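Putative pyridoxamine 5-phosphate-dependent dehydrase, Wbdk (Escherichia coli, PDB 2GMS) catalyses the removal of the C3'-hydroxyl group from GDP-4-keto-6-deoxy-D-mannose, a coenzyme B6-dependent step on the way to the O-antigen sugar L-colitose. Local coordinates at residues 10-15 with 191-196; 213-218 with 249-254; 219-224 with 240-245. One frame throughout, in Å; residues are numbered along the deposited sequence.

In the fold
In this aspartate-aminotransferase-like fold interaction 1 comes first, joining the loop before helix 15-27 to the link between antiparallel sheet strands 181-185 and 198-202. Interactions 2 and 3 follow, 3 lying within the chain that 2 spans; their centres are about 12 Å apart and Gly-218 O probably accepts from Val-245 N. The centre of interaction 1 is about 24 Å from that of interaction 2 and about 33 Å from that of interaction 3. Glu-196 of interaction 1 forms a hydrogen bond with Asn-250 and a salt bridge with Arg-252 of the second subunit. Asn-250 of one chain and Gly-58, Ser-59 and Ser-185 of the other meet the same P0P, so the cofactor site spans the dimer interface.

Interaction 1 of 3, residues 10-15 with 191-196; sequences SSTWDD and HIATME
The loop that follows the active-site histidine, probably the proton donor/acceptor His-190, is held from the N-terminal side by Trp-13, whose indole NE1 donates to Ala-193 O at 2.9 Å. The bond is nearly straight (164°) and the oxygen sits at the ring edge close to the indole plane, yet the donor stands well above the plane of the carbonyl. With CG beside its own backbone N (chi1 -65°), Trp-13 swings its ring toward the other loop. Further along the same edge CH2 meets Met-195 CG at 3.8 Å, the methionine chain crossing the indole at about a right angle. Thr-12 adds a lighter touch: OG1 lies 3.7 Å from Ala-193 CB. That hydroxyl and Ala-193 N both bond to Gln-264 OE1, so one amide oxygen ties the two loops to helix 255-286.

The tryptophan is set up by its own chain. Ser-11 OG accepts from Trp-13 N at 3.0 Å, an ST turn, and Asp-14 then takes the N-cap position of helix 15-27. Phe-30 of the second subunit meets the Trp-13 ring and also packs on Met-195. In the fold, the contact joins the lead-in to helix 15-27 with the connection from strand 181-185 to strand 198-202, while Ile-260 of helix 255-286 packs against the indole.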
loop_
_atom_site.group_PDB
_atom_site.type_symbol
_atom_site.label_atom_id
_atom_site.label_comp_id
_atom_site.label_asym_id
_atom_site.label_seq_id
_atom_site.Cartn_x
_atom_site.Cartn_y
_atom_site.Cartn_z
ATOM N N SER A 10 -24.246 3.374 1.761
ATOM C CA SER A 10 -24.632 4.732 2.022
ATOM C C SER A 10 -23.455 5.513 2.569
ATOM O O SER A 10 -22.476 4.947 3.062
ATOM C CB SER A 10 -25.764 4.797 3.032
ATOM O OG SER A 10 -25.267 4.657 4.350
ATOM N N SER A 11 -23.586 6.836 2.508
ATOM C CA SER A 11 -22.544 7.679 3.026
ATOM C C SER A 11 -22.795 7.924 4.493
ATOM O O SER A 11 -23.938 8.003 4.962
ATOM C CB SER A 11 -22.383 8.987 2.262
ATOM O OG SER A 11 -21.638 9.915 3.038
ATOM N N THR A 12 -21.684 8.032 5.204
ATOM C CA THR A 12 -21.692 8.237 6.632
ATOM C C THR A 12 -21.274 9.657 6.943
ATOM O O THR A 12 -21.037 10.023 8.093
ATOM C CB THR A 12 -20.664 7.273 7.270
ATOM O OG1 THR A 12 -19.357 7.485 6.730
ATOM C CG2 THR A 12 -21.069 5.813 7.073
ATOM N N TRP A 13 -21.129 10.471 5.910
ATOM C CA TRP A 13 -20.647 11.795 6.225
ATOM C C TRP A 13 -21.687 12.878 6.308
ATOM O O TRP A 13 -22.709 12.811 5.652
ATOM C CB TRP A 13 -19.660 12.290 5.148
ATOM C CG TRP A 13 -18.365 11.545 4.993
ATOM C CD1 TRP A 13 -17.961 10.416 5.638
ATOM C CD2 TRP A 13 -17.322 11.871 4.066
ATOM N NE1 TRP A 13 -16.718 10.017 5.181
ATOM C CE2 TRP A 13 -16.294 10.897 4.216
ATOM C CE3 TRP A 13 -17.150 12.891 3.139
ATOM C CZ2 TRP A 13 -15.120 10.927 3.437
ATOM C CZ3 TRP A 13 -15.987 12.921 2.394
ATOM C CH2 TRP A 13 -14.990 11.944 2.518
ATOM N N ASP A 14 -21.342 13.909 7.069
ATOM C CA ASP A 14 -22.135 15.107 7.158
ATOM C C ASP A 14 -21.210 16.301 6.953
ATOM O O ASP A 14 -20.086 16.126 6.472
ATOM C CB ASP A 14 -23.085 15.248 8.359
ATOM C CG ASP A 14 -22.335 15.454 9.637
ATOM O OD1 ASP A 14 -21.148 15.728 9.681
ATOM O OD2 ASP A 14 -23.092 15.284 10.692
ATOM N N ASP A 15 -21.680 17.498 7.320
ATOM C CA ASP A 15 -20.903 18.715 7.145
ATOM C C ASP A 15 -19.599 18.643 7.872
ATOM O O ASP A 15 -18.611 19.230 7.452
ATOM C CB ASP A 15 -21.651 19.987 7.579
ATOM C CG ASP A 15 -22.864 20.234 6.725
ATOM O OD1 ASP A 15 -22.840 20.257 5.501
ATOM O OD2 ASP A 15 -23.950 20.383 7.456
ATOM N N HIS A 191 -18.164 0.591 8.909
ATOM C CA HIS A 191 -18.776 1.251 10.066
ATOM C C HIS A 191 -18.508 2.765 10.070
ATOM O O HIS A 191 -19.376 3.598 10.357
ATOM C CB HIS A 191 -18.398 0.549 11.381
ATOM C CG HIS A 191 -19.109 -0.770 11.473
ATOM N ND1 HIS A 191 -18.606 -1.924 10.863
ATOM C CD2 HIS A 191 -20.291 -1.086 12.085
ATOM C CE1 HIS A 191 -19.485 -2.895 11.118
ATOM N NE2 HIS A 191 -20.498 -2.425 11.842
ATOM N N ILE A 192 -17.261 3.108 9.725
ATOM C CA ILE A 192 -16.763 4.475 9.531
ATOM C C ILE A 192 -16.059 4.496 8.168
ATOM O O ILE A 192 -15.618 3.448 7.661
ATOM C CB ILE A 192 -15.882 5.043 10.641
ATOM C CG1 ILE A 192 -14.543 4.320 10.739
ATOM C CG2 ILE A 192 -16.617 4.963 11.960
ATOM C CD1 ILE A 192 -13.487 5.029 11.591
ATOM N N ALA A 193 -15.960 5.652 7.528
ATOM C CA ALA A 193 -15.348 5.722 6.207
ATOM C C ALA A 193 -14.479 6.947 6.035
ATOM O O ALA A 193 -14.912 8.068 6.309
ATOM C CB ALA A 193 -16.464 5.724 5.157
ATOM N N THR A 194 -13.266 6.726 5.546
ATOM C CA THR A 194 -12.322 7.821 5.339
ATOM C C THR A 194 -11.769 7.855 3.927
ATOM O O THR A 194 -10.633 8.287 3.706
ATOM C CB THR A 194 -11.166 7.660 6.342
ATOM O OG1 THR A 194 -10.518 6.416 6.139
ATOM C CG2 THR A 194 -11.712 7.673 7.771
ATOM N N MET A 195 -12.611 7.408 2.989
ATOM C CA MET A 195 -12.337 7.258 1.558
ATOM C C MET A 195 -11.730 5.867 1.414
ATOM O O MET A 195 -12.360 4.928 0.937
ATOM C CB MET A 195 -11.463 8.393 0.993
ATOM C CG MET A 195 -12.192 9.713 1.165
ATOM S SD MET A 195 -11.275 11.118 0.492
ATOM C CE MET A 195 -9.748 11.037 1.478
ATOM N N GLU A 196 -10.518 5.751 1.942
ATOM C CA GLU A 196 -9.788 4.501 2.060
ATOM C C GLU A 196 -9.110 4.561 3.408
ATOM O O GLU A 196 -8.807 5.652 3.878
ATOM C CB GLU A 196 -8.717 4.194 0.978
ATOM C CG GLU A 196 -9.330 3.944 -0.409
ATOM C CD GLU A 196 -9.160 2.543 -0.916
ATOM O OE1 GLU A 196 -8.947 1.564 -0.199
ATOM O OE2 GLU A 196 -9.251 2.491 -2.226
#

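Interaction 2 of 3, residues 213-218 with 249-254; sequences CIRAHG and YNVRPL. With P0P ([4-(dihydroxymethyl)-5-hydroxy-6-methylpyridin-3-yl]methyl dihydrogen phosphate), chain E.
His-217 N donates to Tyr-249 O at 2.7 Å, the shortest hydrogen bond between residues 213-218 and 249-254. Its companion, Val-251 N to Arg-215 O at 2.9 Å, lies beyond Ala-216 and Asn-250, which face each other as a non-hydrogen-bonded antiparallel pair in a single beta bridge. Tyr-249 N gives a third bond, to Ile-214 O. This bridge and its flanking bonds bring the side chains of His-217, Asn-250 and Arg-252 together.

With CG anti to the backbone N (chi1 173°), the Asn-250 side chain runs beside the imidazole to the cofactor phosphate, and its amide divides the work. OD1 accepts from Arg-252 N at 3.2 Å, an Asx turn, while ND2 donates to the phosphate oxygen O3P of P0P at 2.9 Å along an almost straight path (174°). ND2 also bonds to Glu-196 of the second subunit, so both ends of the amide are held and its rotation is fixed. The imidazole has CE1 3.7 Å from Asn-250 CB and turns an edge to the same O3P. His-217 NE2 stands over one face of the Arg-252 guanidinium, 3.8 Å from NH1, the two planes nearly perpendicular; a water touches NE2 and accepts from Arg-252 NH2. The guanidinium has its salt bridge with Glu-196 of the second subunit.

Ser-59, Ser-185 and Gly-58 of that subunit also hydrogen-bond P0P, so Asn-250 adds a phosphate contact from this subunit to a cofactor site shared across the dimer interface. His-217 and Arg-252 probably bind L-glutamate: a basic guanidinium beside an imidazole, close to the cofactor phosphate, is consistent with a pocket made for a carboxylate.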
loop_
_atom_site.group_PDB
_atom_site.type_symbol
_atom_site.label_atom_id
_atom_site.label_comp_id
_atom_site.label_asym_id
_atom_site.label_seq_id
_atom_site.Cartn_x
_atom_site.Cartn_y
_atom_site.Cartn_z
ATOM N N CYS A 213 7.740 1.540 11.922
ATOM C CA CYS A 213 8.883 1.464 11.037
ATOM C C CYS A 213 8.578 0.966 9.613
ATOM O O CYS A 213 8.950 1.603 8.609
ATOM C CB CYS A 213 9.943 0.581 11.740
ATOM S SG CYS A 213 11.477 0.284 10.813
ATOM N N ILE A 214 7.880 -0.173 9.540
ATOM C CA ILE A 214 7.515 -0.824 8.270
ATOM C C ILE A 214 6.440 -0.154 7.440
ATOM O O ILE A 214 6.291 -0.464 6.267
ATOM C CB ILE A 214 7.277 -2.343 8.357
ATOM C CG1 ILE A 214 6.100 -2.712 9.262
ATOM C CG2 ILE A 214 8.547 -3.007 8.855
ATOM C CD1 ILE A 214 5.750 -4.201 9.252
ATOM N N ARG A 215 5.714 0.761 8.081
ATOM C CA ARG A 215 4.632 1.505 7.466
ATOM C C ARG A 215 5.203 2.544 6.534
ATOM O O ARG A 215 4.588 2.941 5.546
ATOM C CB ARG A 215 3.846 2.283 8.528
ATOM C CG ARG A 215 2.812 3.238 7.922
ATOM C CD ARG A 215 1.864 3.896 8.916
ATOM N NE ARG A 215 2.550 4.737 9.902
ATOM C CZ ARG A 215 1.947 5.454 10.878
ATOM N NH1 ARG A 215 0.619 5.490 11.051
ATOM N NH2 ARG A 215 2.705 6.163 11.727
ATOM N N ALA A 216 6.397 2.986 6.920
ATOM C CA ALA A 216 7.041 4.047 6.203
ATOM C C ALA A 216 8.511 3.848 5.968
ATOM O O ALA A 216 9.344 4.278 6.760
ATOM C CB ALA A 216 6.896 5.314 7.032
ATOM N N HIS A 217 8.795 3.220 4.849
ATOM C CA HIS A 217 10.143 3.039 4.388
ATOM C C HIS A 217 11.103 2.238 5.225
ATOM O O HIS A 217 12.262 2.107 4.816
ATOM C CB HIS A 217 10.771 4.386 3.976
ATOM C CG HIS A 217 9.871 5.260 3.137
ATOM N ND1 HIS A 217 9.596 4.967 1.814
ATOM C CD2 HIS A 217 9.202 6.412 3.456
ATOM C CE1 HIS A 217 8.791 5.925 1.361
ATOM N NE2 HIS A 217 8.527 6.801 2.327
ATOM N N GLY A 218 10.683 1.698 6.354
ATOM C CA GLY A 218 11.654 0.935 7.139
ATOM C C GLY A 218 12.679 1.852 7.805
ATOM O O GLY A 218 13.785 1.468 8.163
ATOM N N TYR A 249 7.445 -1.048 3.785
ATOM C CA TYR A 249 6.704 -0.521 2.661
ATOM C C TYR A 249 6.452 0.950 2.870
ATOM O O TYR A 249 6.968 1.548 3.814
ATOM C CB TYR A 249 5.286 -1.184 2.692
ATOM C CG TYR A 249 5.327 -2.704 2.620
ATOM C CD1 TYR A 249 5.343 -3.499 3.768
ATOM C CD2 TYR A 249 5.378 -3.339 1.377
ATOM C CE1 TYR A 249 5.390 -4.894 3.670
ATOM C CE2 TYR A 249 5.470 -4.730 1.266
ATOM C CZ TYR A 249 5.459 -5.518 2.419
ATOM O OH TYR A 249 5.541 -6.898 2.302
ATOM N N ASN A 250 5.640 1.495 1.976
ATOM C CA ASN A 250 5.122 2.837 2.088
ATOM C C ASN A 250 3.621 2.623 2.029
ATOM O O ASN A 250 3.074 2.492 0.946
ATOM C CB ASN A 250 5.623 3.948 1.135
ATOM C CG ASN A 250 4.828 5.243 1.293
ATOM O OD1 ASN A 250 3.993 5.365 2.195
ATOM N ND2 ASN A 250 5.052 6.231 0.425
ATOM N N VAL A 251 2.984 2.501 3.191
ATOM C CA VAL A 251 1.544 2.309 3.231
ATOM C C VAL A 251 0.905 3.380 4.091
ATOM O O VAL A 251 -0.100 3.141 4.775
ATOM C CB VAL A 251 1.047 0.901 3.622
ATOM C CG1 VAL A 251 1.319 -0.085 2.497
ATOM C CG2 VAL A 251 1.672 0.359 4.900
ATOM N N ARG A 252 1.511 4.567 4.082
ATOM C CA ARG A 252 0.959 5.618 4.915
ATOM C C ARG A 252 -0.404 6.083 4.437
ATOM O O ARG A 252 -0.667 6.059 3.240
ATOM C CB ARG A 252 1.862 6.826 4.889
ATOM C CG ARG A 252 3.217 6.625 5.553
ATOM C CD ARG A 252 4.059 7.902 5.432
ATOM N NE ARG A 252 4.225 8.329 4.036
ATOM C CZ ARG A 252 5.313 8.914 3.521
ATOM N NH1 ARG A 252 6.382 9.210 4.250
ATOM N NH2 ARG A 252 5.337 9.226 2.230
ATOM N N PRO A 253 -1.255 6.538 5.366
ATOM C CA PRO A 253 -2.548 7.065 4.978
ATOM C C PRO A 253 -2.351 8.554 4.718
ATOM O O PRO A 253 -1.350 9.164 5.119
ATOM C CB PRO A 253 -3.461 6.935 6.202
ATOM C CG PRO A 253 -2.499 6.942 7.385
ATOM C CD PRO A 253 -1.143 6.512 6.847
ATOM N N LEU A 254 -3.313 9.161 4.054
ATOM C CA LEU A 254 -3.213 10.589 3.819
ATOM C C LEU A 254 -3.646 11.323 5.073
ATOM O O LEU A 254 -4.527 10.864 5.835
ATOM C CB LEU A 254 -4.153 11.023 2.683
ATOM C CG LEU A 254 -3.712 10.520 1.309
ATOM C CD1 LEU A 254 -4.681 11.035 0.258
ATOM C CD2 LEU A 254 -2.303 11.018 1.023
HETATM O O3 P0P E . 13.595 8.265 -4.550
HETATM N N1 P0P E . 12.336 5.033 -5.375
HETATM C C2 P0P E . 13.144 6.083 -5.336
HETATM C C2A P0P E . 14.449 6.105 -6.086
HETATM C C3 P0P E . 12.791 7.184 -4.602
HETATM C C4 P0P E . 11.579 7.201 -3.911
HETATM C C4A P0P E . 11.196 8.452 -3.130
HETATM O O4A P0P E . 11.958 9.539 -3.572
HETATM O O4B P0P E . 11.421 8.290 -1.767
HETATM C C5 P0P E . 10.737 6.073 -3.917
HETATM C C6 P0P E . 11.158 5.019 -4.720
HETATM C C5A P0P E . 9.545 6.263 -3.317
HETATM O O4P P0P E . 8.441 6.865 -3.777
HETATM P P P0P E . 7.370 7.190 -2.636
HETATM O O1P P0P E . 7.945 8.159 -1.692
HETATM O O2P P0P E . 6.147 7.909 -3.374
HETATM O O3P P0P E . 6.892 5.874 -1.831
HETATM O O HOH W 1 7.738 9.258 0.442
#

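Interaction 3 of 3, residues 219-224 with 240-245; sequences WTRNLP and ESFKFV
Thr-220, Arg-221 and Trp-219 carry most of this contact, at the start of a type I beta turn from Thr-220 to Leu-223 that packs on the chain leaving helix 237-240. The CB of Thr-220 is directed toward residues 240-245. Its OG1 donates to Glu-240 OE2 at 2.8 Å, meeting the carboxylate on its anti side, while the other oxygen, OE1, accepts from Ser-234 N. The CG2 methyl presses on Lys-243 CG at 3.5 Å, tighter than usual for two carbons, and comes near Val-245 CG1.

Arg-221 runs out extended from CG to NE and grips one carbonyl side-on. NE reaches Ser-241 O at 2.9 Å on a lone pair, in the carbonyl plane; NH2 reaches the same oxygen at 3.2 Å from above that plane. NH2 also stands over one face of the Phe-242 ring, offset toward the rim, in a cation-pi contact whose CZ-to-centroid distance is 5.0 Å. Arg-221 probably helps bind the GDP-sugar substrate, and these contacts fix the direction of its guanidinium.

Trp-219 packs on Phe-244 through its CB, 3.9 Å from Phe-244 CE2, and Trp-90 of the second subunit packs on both residues. The indole covers the arginine chain, with Arg-221 CG over the centre of the ring and Trp-219 CZ3 over the guanidinium. Trp-219 NE1 donates to Asn-222 OD1 at 2.9 Å, tying the residue before the turn to one inside it; OD1 lies in the plane of the indole, while NE1 stands well above the amide plane of Asn-222.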
loop_
_atom_site.group_PDB
_atom_site.type_symbol
_atom_site.label_atom_id
_atom_site.label_comp_id
_atom_site.label_asym_id
_atom_site.label_seq_id
_atom_site.Cartn_x
_atom_site.Cartn_y
_atom_site.Cartn_z
ATOM N N TRP A 219 12.298 3.099 7.974
ATOM C CA TRP A 219 13.178 4.063 8.587
ATOM C C TRP A 219 12.893 4.252 10.066
ATOM O O TRP A 219 12.006 3.609 10.632
ATOM C CB TRP A 219 13.135 5.401 7.837
ATOM C CG TRP A 219 11.841 6.173 7.917
ATOM C CD1 TRP A 219 10.822 6.046 8.836
ATOM C CD2 TRP A 219 11.437 7.207 7.016
ATOM N NE1 TRP A 219 9.815 6.946 8.564
ATOM C CE2 TRP A 219 10.170 7.665 7.445
ATOM C CE3 TRP A 219 12.041 7.787 5.904
ATOM C CZ2 TRP A 219 9.505 8.689 6.768
ATOM C CZ3 TRP A 219 11.391 8.805 5.247
ATOM C CH2 TRP A 219 10.130 9.242 5.678
ATOM N N THR A 220 13.644 5.165 10.676
ATOM C CA THR A 220 13.525 5.445 12.101
ATOM C C THR A 220 12.817 6.753 12.454
ATOM O O THR A 220 12.600 7.069 13.629
ATOM C CB THR A 220 14.931 5.452 12.769
ATOM O OG1 THR A 220 15.640 6.603 12.375
ATOM C CG2 THR A 220 15.772 4.237 12.394
ATOM N N ARG A 221 12.473 7.536 11.443
ATOM C CA ARG A 221 11.847 8.824 11.676
ATOM C C ARG A 221 10.604 8.852 12.539
ATOM O O ARG A 221 10.373 9.854 13.220
ATOM C CB ARG A 221 11.575 9.598 10.410
ATOM C CG ARG A 221 12.719 9.549 9.443
ATOM C CD ARG A 221 12.485 10.604 8.390
ATOM N NE ARG A 221 13.513 10.601 7.376
ATOM C CZ ARG A 221 13.505 11.452 6.368
ATOM N NH1 ARG A 221 12.545 12.369 6.221
ATOM N NH2 ARG A 221 14.480 11.363 5.468
ATOM N N ASN A 222 9.780 7.799 12.491
ATOM C CA ASN A 222 8.560 7.772 13.291
ATOM C C ASN A 222 8.716 7.056 14.640
ATOM O O ASN A 222 7.749 6.844 15.381
ATOM C CB ASN A 222 7.380 7.184 12.501
ATOM C CG ASN A 222 7.173 7.915 11.193
ATOM O OD1 ASN A 222 7.340 7.360 10.093
ATOM N ND2 ASN A 222 6.816 9.192 11.320
ATOM N N LEU A 223 9.943 6.652 14.950
ATOM C CA LEU A 223 10.219 5.943 16.175
ATOM C C LEU A 223 10.679 6.915 17.243
ATOM O O LEU A 223 11.277 7.942 16.914
ATOM C CB LEU A 223 11.335 4.900 15.933
ATOM C CG LEU A 223 10.896 3.767 15.016
ATOM C CD1 LEU A 223 12.036 2.766 14.883
ATOM C CD2 LEU A 223 9.692 3.057 15.628
ATOM N N PRO A 224 10.406 6.566 18.515
ATOM C CA PRO A 224 10.820 7.360 19.658
ATOM C C PRO A 224 12.328 7.241 19.840
ATOM O O PRO A 224 12.966 6.313 19.330
ATOM C CB PRO A 224 10.099 6.805 20.889
ATOM C CG PRO A 224 9.215 5.650 20.410
ATOM C CD PRO A 224 9.386 5.546 18.904
ATOM N N GLU A 240 20.909 9.752 11.295
ATOM C CA GLU A 240 19.784 9.015 11.819
ATOM C C GLU A 240 18.538 9.081 10.949
ATOM O O GLU A 240 17.684 8.189 11.022
ATOM C CB GLU A 240 19.450 9.550 13.234
ATOM C CG GLU A 240 18.370 8.730 13.956
ATOM C CD GLU A 240 18.842 7.331 14.238
ATOM O OE1 GLU A 240 19.987 7.049 14.567
ATOM O OE2 GLU A 240 17.885 6.455 14.072
ATOM N N SER A 241 18.411 10.147 10.158
ATOM C CA SER A 241 17.219 10.326 9.319
ATOM C C SER A 241 17.180 9.492 8.041
ATOM O O SER A 241 16.133 9.350 7.399
ATOM C CB SER A 241 16.923 11.797 9.012
ATOM O OG SER A 241 16.234 12.379 10.099
ATOM N N PHE A 242 18.335 8.933 7.697
ATOM C CA PHE A 242 18.496 8.162 6.480
ATOM C C PHE A 242 18.941 6.730 6.707
ATOM O O PHE A 242 19.648 6.115 5.903
ATOM C CB PHE A 242 19.486 8.958 5.613
ATOM C CG PHE A 242 18.900 10.323 5.316
ATOM C CD1 PHE A 242 19.061 11.415 6.178
ATOM C CD2 PHE A 242 18.136 10.488 4.157
ATOM C CE1 PHE A 242 18.492 12.657 5.881
ATOM C CE2 PHE A 242 17.562 11.719 3.839
ATOM C CZ PHE A 242 17.744 12.797 4.708
ATOM N N LYS A 243 18.494 6.203 7.838
ATOM C CA LYS A 243 18.819 4.855 8.258
ATOM C C LYS A 243 17.590 3.935 8.162
ATOM O O LYS A 243 16.493 4.292 8.602
ATOM C CB LYS A 243 19.583 4.926 9.575
ATOM C CG LYS A 243 18.889 4.439 10.820
ATOM C CD LYS A 243 19.887 4.159 11.940
ATOM C CE LYS A 243 21.075 5.124 11.944
ATOM N NZ LYS A 243 21.528 5.500 13.305
ATOM N N PHE A 244 17.780 2.793 7.477
ATOM C CA PHE A 244 16.764 1.790 7.193
ATOM C C PHE A 244 17.100 0.530 7.936
ATOM O O PHE A 244 18.187 -0.008 7.734
ATOM C CB PHE A 244 16.742 1.538 5.684
ATOM C CG PHE A 244 16.458 2.845 5.005
ATOM C CD1 PHE A 244 17.470 3.603 4.413
ATOM C CD2 PHE A 244 15.167 3.370 5.029
ATOM C CE1 PHE A 244 17.189 4.841 3.834
ATOM C CE2 PHE A 244 14.864 4.600 4.445
ATOM C CZ PHE A 244 15.885 5.339 3.849
ATOM N N VAL A 245 16.183 0.085 8.800
ATOM C CA VAL A 245 16.447 -1.066 9.653
ATOM C C VAL A 245 15.609 -2.318 9.440
ATOM O O VAL A 245 15.960 -3.409 9.918
ATOM C CB VAL A 245 16.470 -0.614 11.126
ATOM C CG1 VAL A 245 17.395 0.588 11.234
ATOM C CG2 VAL A 245 15.091 -0.169 11.624
#